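Local coordinates for protein ATP-dependent 6-phosphofructokinase isozyme 2 (Escherichia coli, PDB 3UMO) that phosphorylates fructose 6-phosphate to fructose 1,6-bisphosphate with ATP and a magnesium cofactor, the first committing step of glycolysis, and works as a homodimer, at residues 274-288 with 295-308. Sequence-based numbering, arbitrary orientation.
Sequences EMVRFGVAAGSAATL and CSHDDTQKIYAYLS. With K (potassium ion), chain F; ATP (adenosine-5'-triphosphate), chain E.
Ala281 plugs a hole made by Thr300, Ile303, Tyr304 and Leu307, its CB 3.5 Å from Thr300 O, against the backbone of the last helix. Knobs-into-holes packing runs both ways: Thr300 enters among Phe278, Ala281, Ala282 and Ala285, and Tyr304 among Glu274, Arg277, Phe278 and Ala281. The alanines let the axes of 274-286 and 297-307 approach to 8.0 Å, their N-to-C directions 133° apart. The Tyr304 ring, its CG turned opposite the backbone N (chi1 -180°), lies along the 274-278 turn and takes the edge of Phe278 on its face, a T-shaped pair with planes at 89°. Ser308 OG stands over the centre of the Tyr304 ring. Thr300 is fixed in rotation by its hydroxyl, which donates to Ser296 O from above the carbonyl plane, on the face opposite Thr300 N; its CG2 methyl thereby lies near Ala282 and the Phe278 ring. Leu307 O sits over one face of the Arg277 guanidinium, 3.0 Å from NH1 but badly angled for a direct bond, while NH2 forms a salt bridge with Glu273. At the other end a water donates to Ala285 O and Asp299 OD2 and accepts from Ser296 N, 3.0 Å away. Away from helix 297-307, the 274-286 segment also reaches the ligands: Ser284 OG bonds N3 and O2' of ATP, and Ala286 O binds potassium at 2.9 Å. The C-terminal helix thus backs a nucleotide- and cation-binding helix through apolar packing, with water bridging polar groups at the Ala285 end.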
loop_
_atom_site.group_PDB
_atom_site.type_symbol
_atom_site.label_atom_id
_atom_site.label_comp_id
_atom_site.label_asym_id
_atom_site.label_seq_id
_atom_site.Cartn_x
_atom_site.Cartn_y
_atom_site.Cartn_z
ATOM N N GLU A 274 37.348 -17.160 8.046
ATOM C CA GLU A 274 37.697 -15.747 8.039
ATOM C C GLU A 274 36.961 -15.039 6.906
ATOM O O GLU A 274 36.460 -13.924 7.070
ATOM C CB GLU A 274 39.212 -15.587 7.883
ATOM C CG GLU A 274 39.711 -14.169 8.064
ATOM C CD GLU A 274 41.191 -14.114 8.399
ATOM O OE1 GLU A 274 41.695 -15.069 9.031
ATOM O OE2 GLU A 274 41.847 -13.117 8.030
ATOM N N MET A 275 36.882 -15.714 5.761
ATOM C CA MET A 275 36.180 -15.176 4.602
ATOM C C MET A 275 34.689 -14.952 4.879
ATOM O O MET A 275 34.158 -13.880 4.593
ATOM C CB MET A 275 36.357 -16.112 3.405
ATOM C CG MET A 275 35.775 -15.574 2.119
ATOM S SD MET A 275 35.829 -16.810 0.818
ATOM C CE MET A 275 34.617 -17.976 1.416
ATOM N N VAL A 276 34.015 -15.959 5.427
ATOM C CA VAL A 276 32.576 -15.851 5.684
ATOM C C VAL A 276 32.292 -14.850 6.803
ATOM O O VAL A 276 31.341 -14.064 6.725
ATOM C CB VAL A 276 31.932 -17.232 5.988
ATOM C CG1 VAL A 276 30.467 -17.083 6.372
ATOM C CG2 VAL A 276 32.068 -18.161 4.775
ATOM N N ARG A 277 33.130 -14.860 7.833
ATOM C CA ARG A 277 32.972 -13.901 8.919
ATOM C C ARG A 277 33.058 -12.463 8.417
ATOM O O ARG A 277 32.232 -11.634 8.773
ATOM C CB ARG A 277 34.023 -14.112 10.003
ATOM C CG ARG A 277 33.781 -15.308 10.883
ATOM C CD ARG A 277 34.722 -15.255 12.087
ATOM N NE ARG A 277 34.840 -16.528 12.796
ATOM C CZ ARG A 277 33.860 -17.105 13.486
ATOM N NH1 ARG A 277 32.662 -16.538 13.562
ATOM N NH2 ARG A 277 34.078 -18.260 14.099
ATOM N N PHE A 278 34.066 -12.173 7.599
ATOM C CA PHE A 278 34.251 -10.827 7.081
ATOM C C PHE A 278 33.109 -10.482 6.130
ATOM O O PHE A 278 32.630 -9.347 6.106
ATOM C CB PHE A 278 35.600 -10.709 6.368
ATOM C CG PHE A 278 36.058 -9.295 6.164
ATOM C CD1 PHE A 278 36.187 -8.435 7.243
ATOM C CD2 PHE A 278 36.387 -8.828 4.898
ATOM C CE1 PHE A 278 36.618 -7.129 7.065
ATOM C CE2 PHE A 278 36.818 -7.514 4.713
ATOM C CZ PHE A 278 36.932 -6.668 5.797
ATOM N N GLY A 279 32.655 -11.475 5.367
ATOM C CA GLY A 279 31.509 -11.296 4.486
ATOM C C GLY A 279 30.249 -10.917 5.254
ATOM O O GLY A 279 29.537 -9.979 4.880
ATOM N N VAL A 280 29.951 -11.657 6.318
ATOM C CA VAL A 280 28.789 -11.343 7.143
ATOM C C VAL A 280 28.948 -9.975 7.802
ATOM O O VAL A 280 27.988 -9.202 7.873
ATOM C CB VAL A 280 28.520 -12.438 8.205
ATOM C CG1 VAL A 280 27.583 -11.923 9.306
ATOM C CG2 VAL A 280 27.927 -13.664 7.532
ATOM N N ALA A 281 30.156 -9.674 8.275
ATOM C CA ALA A 281 30.408 -8.374 8.899
ATOM C C ALA A 281 30.102 -7.222 7.944
ATOM O O ALA A 281 29.443 -6.252 8.326
ATOM C CB ALA A 281 31.846 -8.279 9.428
ATOM N N ALA A 282 30.573 -7.330 6.705
ATOM C CA ALA A 282 30.339 -6.272 5.721
ATOM C C ALA A 282 28.886 -6.226 5.265
ATOM O O ALA A 282 28.307 -5.144 5.110
ATOM C CB ALA A 282 31.261 -6.439 4.527
ATOM N N GLY A 283 28.304 -7.398 5.009
ATOM C CA GLY A 283 26.908 -7.463 4.615
ATOM C C GLY A 283 26.006 -6.810 5.659
ATOM O O GLY A 283 25.133 -6.003 5.340
ATOM N N SER A 284 26.225 -7.162 6.921
ATOM C CA SER A 284 25.406 -6.629 7.997
ATOM C C SER A 284 25.750 -5.165 8.292
ATOM O O SER A 284 24.876 -4.385 8.667
ATOM C CB SER A 284 25.520 -7.510 9.243
ATOM O OG SER A 284 25.011 -8.818 8.982
ATOM N N ALA A 285 27.010 -4.789 8.093
ATOM C CA ALA A 285 27.399 -3.389 8.239
ATOM C C ALA A 285 26.634 -2.546 7.227
ATOM O O ALA A 285 26.189 -1.440 7.541
ATOM C CB ALA A 285 28.898 -3.224 8.040
ATOM N N ALA A 286 26.449 -3.069 6.022
ATOM C CA ALA A 286 25.698 -2.344 5.008
ATOM C C ALA A 286 24.283 -2.016 5.483
ATOM O O ALA A 286 23.756 -0.952 5.183
ATOM C CB ALA A 286 25.652 -3.129 3.711
ATOM N N THR A 287 23.673 -2.937 6.221
ATOM C CA THR A 287 22.293 -2.760 6.659
ATOM C C THR A 287 22.132 -1.673 7.717
ATOM O O THR A 287 21.013 -1.261 8.013
ATOM C CB THR A 287 21.679 -4.068 7.195
ATOM O OG1 THR A 287 22.204 -4.347 8.497
ATOM C CG2 THR A 287 21.983 -5.224 6.262
ATOM N N LEU A 288 23.241 -1.216 8.289
ATOM C CA LEU A 288 23.173 -0.192 9.334
ATOM C C LEU A 288 22.983 1.213 8.774
ATOM O O LEU A 288 22.552 2.124 9.478
ATOM C CB LEU A 288 24.435 -0.218 10.196
ATOM C CG LEU A 288 24.711 -1.567 10.841
ATOM C CD1 LEU A 288 26.018 -1.518 11.628
ATOM C CD2 LEU A 288 23.537 -1.961 11.729
ATOM N N CYS A 295 28.526 -0.871 2.932
ATOM C CA CYS A 295 29.228 -1.037 4.202
ATOM C C CYS A 295 30.305 0.029 4.434
ATOM O O CYS A 295 30.984 0.453 3.495
ATOM C CB CYS A 295 29.890 -2.418 4.239
ATOM S SG CYS A 295 31.072 -2.697 2.875
ATOM N N SER A 296 30.465 0.457 5.686
ATOM C CA SER A 296 31.572 1.331 6.050
ATOM C C SER A 296 32.672 0.497 6.697
ATOM O O SER A 296 32.397 -0.532 7.314
ATOM C CB SER A 296 31.119 2.424 7.020
ATOM O OG SER A 296 30.841 1.873 8.295
ATOM N N HIS A 297 33.914 0.950 6.567
ATOM C CA HIS A 297 35.047 0.240 7.162
ATOM C C HIS A 297 34.903 0.014 8.666
ATOM O O HIS A 297 35.130 -1.095 9.160
ATOM C CB HIS A 297 36.363 0.970 6.874
ATOM C CG HIS A 297 37.551 0.361 7.557
ATOM N ND1 HIS A 297 37.876 0.635 8.867
ATOM C CD2 HIS A 297 38.484 -0.514 7.112
ATOM C CE1 HIS A 297 38.961 -0.044 9.202
ATOM N NE2 HIS A 297 39.350 -0.748 8.153
ATOM N N ASP A 298 34.537 1.065 9.394
ATOM C CA ASP A 298 34.488 0.992 10.852
ATOM C C ASP A 298 33.404 0.049 11.362
ATOM O O ASP A 298 33.644 -0.717 12.297
ATOM C CB ASP A 298 34.322 2.380 11.466
ATOM C CG ASP A 298 35.525 3.272 11.221
ATOM O OD1 ASP A 298 36.529 2.785 10.654
ATOM O OD2 ASP A 298 35.470 4.461 11.605
ATOM N N ASP A 299 32.219 0.103 10.760
ATOM C CA ASP A 299 31.132 -0.795 11.159
ATOM C C ASP A 299 31.497 -2.242 10.849
ATOM O O ASP A 299 31.225 -3.144 11.644
ATOM C CB ASP A 299 29.825 -0.431 10.449
ATOM C CG ASP A 299 29.232 0.875 10.933
ATOM O OD1 ASP A 299 29.546 1.297 12.068
ATOM O OD2 ASP A 299 28.438 1.472 10.167
ATOM N N THR A 300 32.116 -2.463 9.693
ATOM C CA THR A 300 32.515 -3.815 9.301
ATOM C C THR A 300 33.554 -4.356 10.281
ATOM O O THR A 300 33.468 -5.500 10.733
ATOM C CB THR A 300 33.061 -3.846 7.852
ATOM O OG1 THR A 300 32.060 -3.343 6.949
ATOM C CG2 THR A 300 33.449 -5.264 7.443
ATOM N N GLN A 301 34.526 -3.518 10.631
ATOM C CA GLN A 301 35.553 -3.906 11.593
ATOM C C GLN A 301 34.959 -4.266 12.947
ATOM O O GLN A 301 35.368 -5.246 13.567
ATOM C CB GLN A 301 36.592 -2.793 11.757
ATOM C CG GLN A 301 37.623 -3.072 12.839
ATOM C CD GLN A 301 38.805 -2.119 12.784
ATOM O OE1 GLN A 301 38.699 -1.005 12.266
ATOM N NE2 GLN A 301 39.943 -2.559 13.311
ATOM N N LYS A 302 33.992 -3.472 13.398
ATOM C CA LYS A 302 33.361 -3.690 14.702
ATOM C C LYS A 302 32.615 -5.022 14.739
ATOM O O LYS A 302 32.742 -5.798 15.692
ATOM C CB LYS A 302 32.396 -2.544 15.022
ATOM C CG LYS A 302 31.736 -2.641 16.396
ATOM C CD LYS A 302 30.588 -1.638 16.535
ATOM C CE LYS A 302 31.075 -0.205 16.374
ATOM N NZ LYS A 302 29.975 0.796 16.558
ATOM N N ILE A 303 31.830 -5.281 13.699
ATOM C CA ILE A 303 31.099 -6.542 13.615
ATOM C C ILE A 303 32.067 -7.723 13.485
ATOM O O ILE A 303 31.914 -8.738 14.168
ATOM C CB ILE A 303 30.087 -6.542 12.452
ATOM C CG1 ILE A 303 29.006 -5.486 12.703
ATOM C CG2 ILE A 303 29.452 -7.931 12.304
ATOM C CD1 ILE A 303 28.145 -5.161 11.486
ATOM N N TYR A 304 33.075 -7.582 12.628
ATOM C CA TYR A 304 34.067 -8.641 12.462
ATOM C C TYR A 304 34.785 -8.977 13.772
ATOM O O TYR A 304 35.001 -10.147 14.078
ATOM C CB TYR A 304 35.075 -8.280 11.366
ATOM C CG TYR A 304 36.128 -9.338 11.135
ATOM C CD1 TYR A 304 35.834 -10.497 10.427
ATOM C CD2 TYR A 304 37.419 -9.177 11.629
ATOM C CE1 TYR A 304 36.798 -11.468 10.213
ATOM C CE2 TYR A 304 38.390 -10.139 11.422
ATOM C CZ TYR A 304 38.076 -11.281 10.714
ATOM O OH TYR A 304 39.048 -12.232 10.515
ATOM N N ALA A 305 35.141 -7.956 14.546
ATOM C CA ALA A 305 35.774 -8.178 15.847
ATOM C C ALA A 305 34.877 -9.000 16.771
ATOM O O ALA A 305 35.347 -9.906 17.467
ATOM C CB ALA A 305 36.138 -6.852 16.500
ATOM N N TYR A 306 33.586 -8.679 16.772
ATOM C CA TYR A 306 32.611 -9.417 17.568
ATOM C C TYR A 306 32.535 -10.874 17.124
ATOM O O TYR A 306 32.563 -11.776 17.952
ATOM C CB TYR A 306 31.233 -8.761 17.468
ATOM C CG TYR A 306 30.088 -9.590 18.013
ATOM C CD1 TYR A 306 29.776 -9.578 19.368
ATOM C CD2 TYR A 306 29.302 -10.368 17.166
ATOM C CE1 TYR A 306 28.725 -10.324 19.864
ATOM C CE2 TYR A 306 28.252 -11.119 17.656
ATOM C CZ TYR A 306 27.966 -11.089 19.005
ATOM O OH TYR A 306 26.917 -11.834 19.494
ATOM N N LEU A 307 32.442 -11.099 15.816
ATOM C CA LEU A 307 32.358 -12.456 15.283
ATOM C C LEU A 307 33.625 -13.269 15.554
ATOM O O LEU A 307 33.582 -14.503 15.596
ATOM C CB LEU A 307 32.086 -12.423 13.780
ATOM C CG LEU A 307 30.790 -11.757 13.325
ATOM C CD1 LEU A 307 30.786 -11.617 11.812
ATOM C CD2 LEU A 307 29.581 -12.545 13.806
ATOM N N SER A 308 34.744 -12.579 15.744
ATOM C CA SER A 308 36.033 -13.247 15.929
ATOM C C SER A 308 36.454 -13.342 17.391
ATOM O O SER A 308 37.518 -13.882 17.703
ATOM C CB SER A 308 37.122 -12.523 15.132
ATOM O OG SER A 308 36.823 -12.497 13.752
HETATM K K K F . 21.986 0.258 3.187
HETATM P PG ATP E . 21.080 -8.341 -2.118
HETATM O O1G ATP E . 21.725 -8.691 -3.413
HETATM O O2G ATP E . 21.632 -6.962 -1.766
HETATM O O3G ATP E . 19.592 -8.328 -2.181
HETATM P PB ATP E . 21.459 -10.856 -1.092
HETATM O O1B ATP E . 19.965 -11.295 -1.159
HETATM O O2B ATP E . 22.335 -11.428 -2.226
HETATM O O3B ATP E . 21.608 -9.271 -0.986
HETATM P PA ATP E . 21.641 -11.394 1.731
HETATM O O1A ATP E . 20.242 -10.865 1.845
HETATM O O2A ATP E . 21.815 -12.788 2.338
HETATM O O3A ATP E . 22.110 -11.406 0.250
HETATM O "O5'" ATP E . 22.616 -10.324 2.432
HETATM C "C5'" ATP E . 23.951 -10.644 2.625
HETATM C "C4'" ATP E . 24.491 -10.478 3.973
HETATM O "O4'" ATP E . 24.065 -9.191 4.470
HETATM C "C3'" ATP E . 23.911 -11.428 4.935
HETATM O "O3'" ATP E . 24.572 -12.637 4.920
HETATM C "C2'" ATP E . 24.038 -10.711 6.215
HETATM O "O2'" ATP E . 25.341 -10.720 6.636
HETATM C "C1'" ATP E . 23.691 -9.327 5.822
HETATM N N9 ATP E . 22.263 -9.062 5.980
HETATM C C8 ATP E . 21.335 -9.093 5.005
HETATM N N7 ATP E . 20.138 -8.793 5.568
HETATM C C5 ATP E . 20.312 -8.575 6.888
HETATM C C6 ATP E . 19.452 -8.232 7.936
HETATM N N6 ATP E . 17.983 -8.033 7.703
HETATM N N1 ATP E . 19.970 -8.088 9.169
HETATM C C2 ATP E . 21.282 -8.264 9.401
HETATM N N3 ATP E . 22.124 -8.588 8.416
HETATM C C4 ATP E . 21.672 -8.746 7.160
HETATM O O HOH W 1 31.180 -16.082 15.566
HETATM O O HOH W 2 28.265 0.416 7.709
#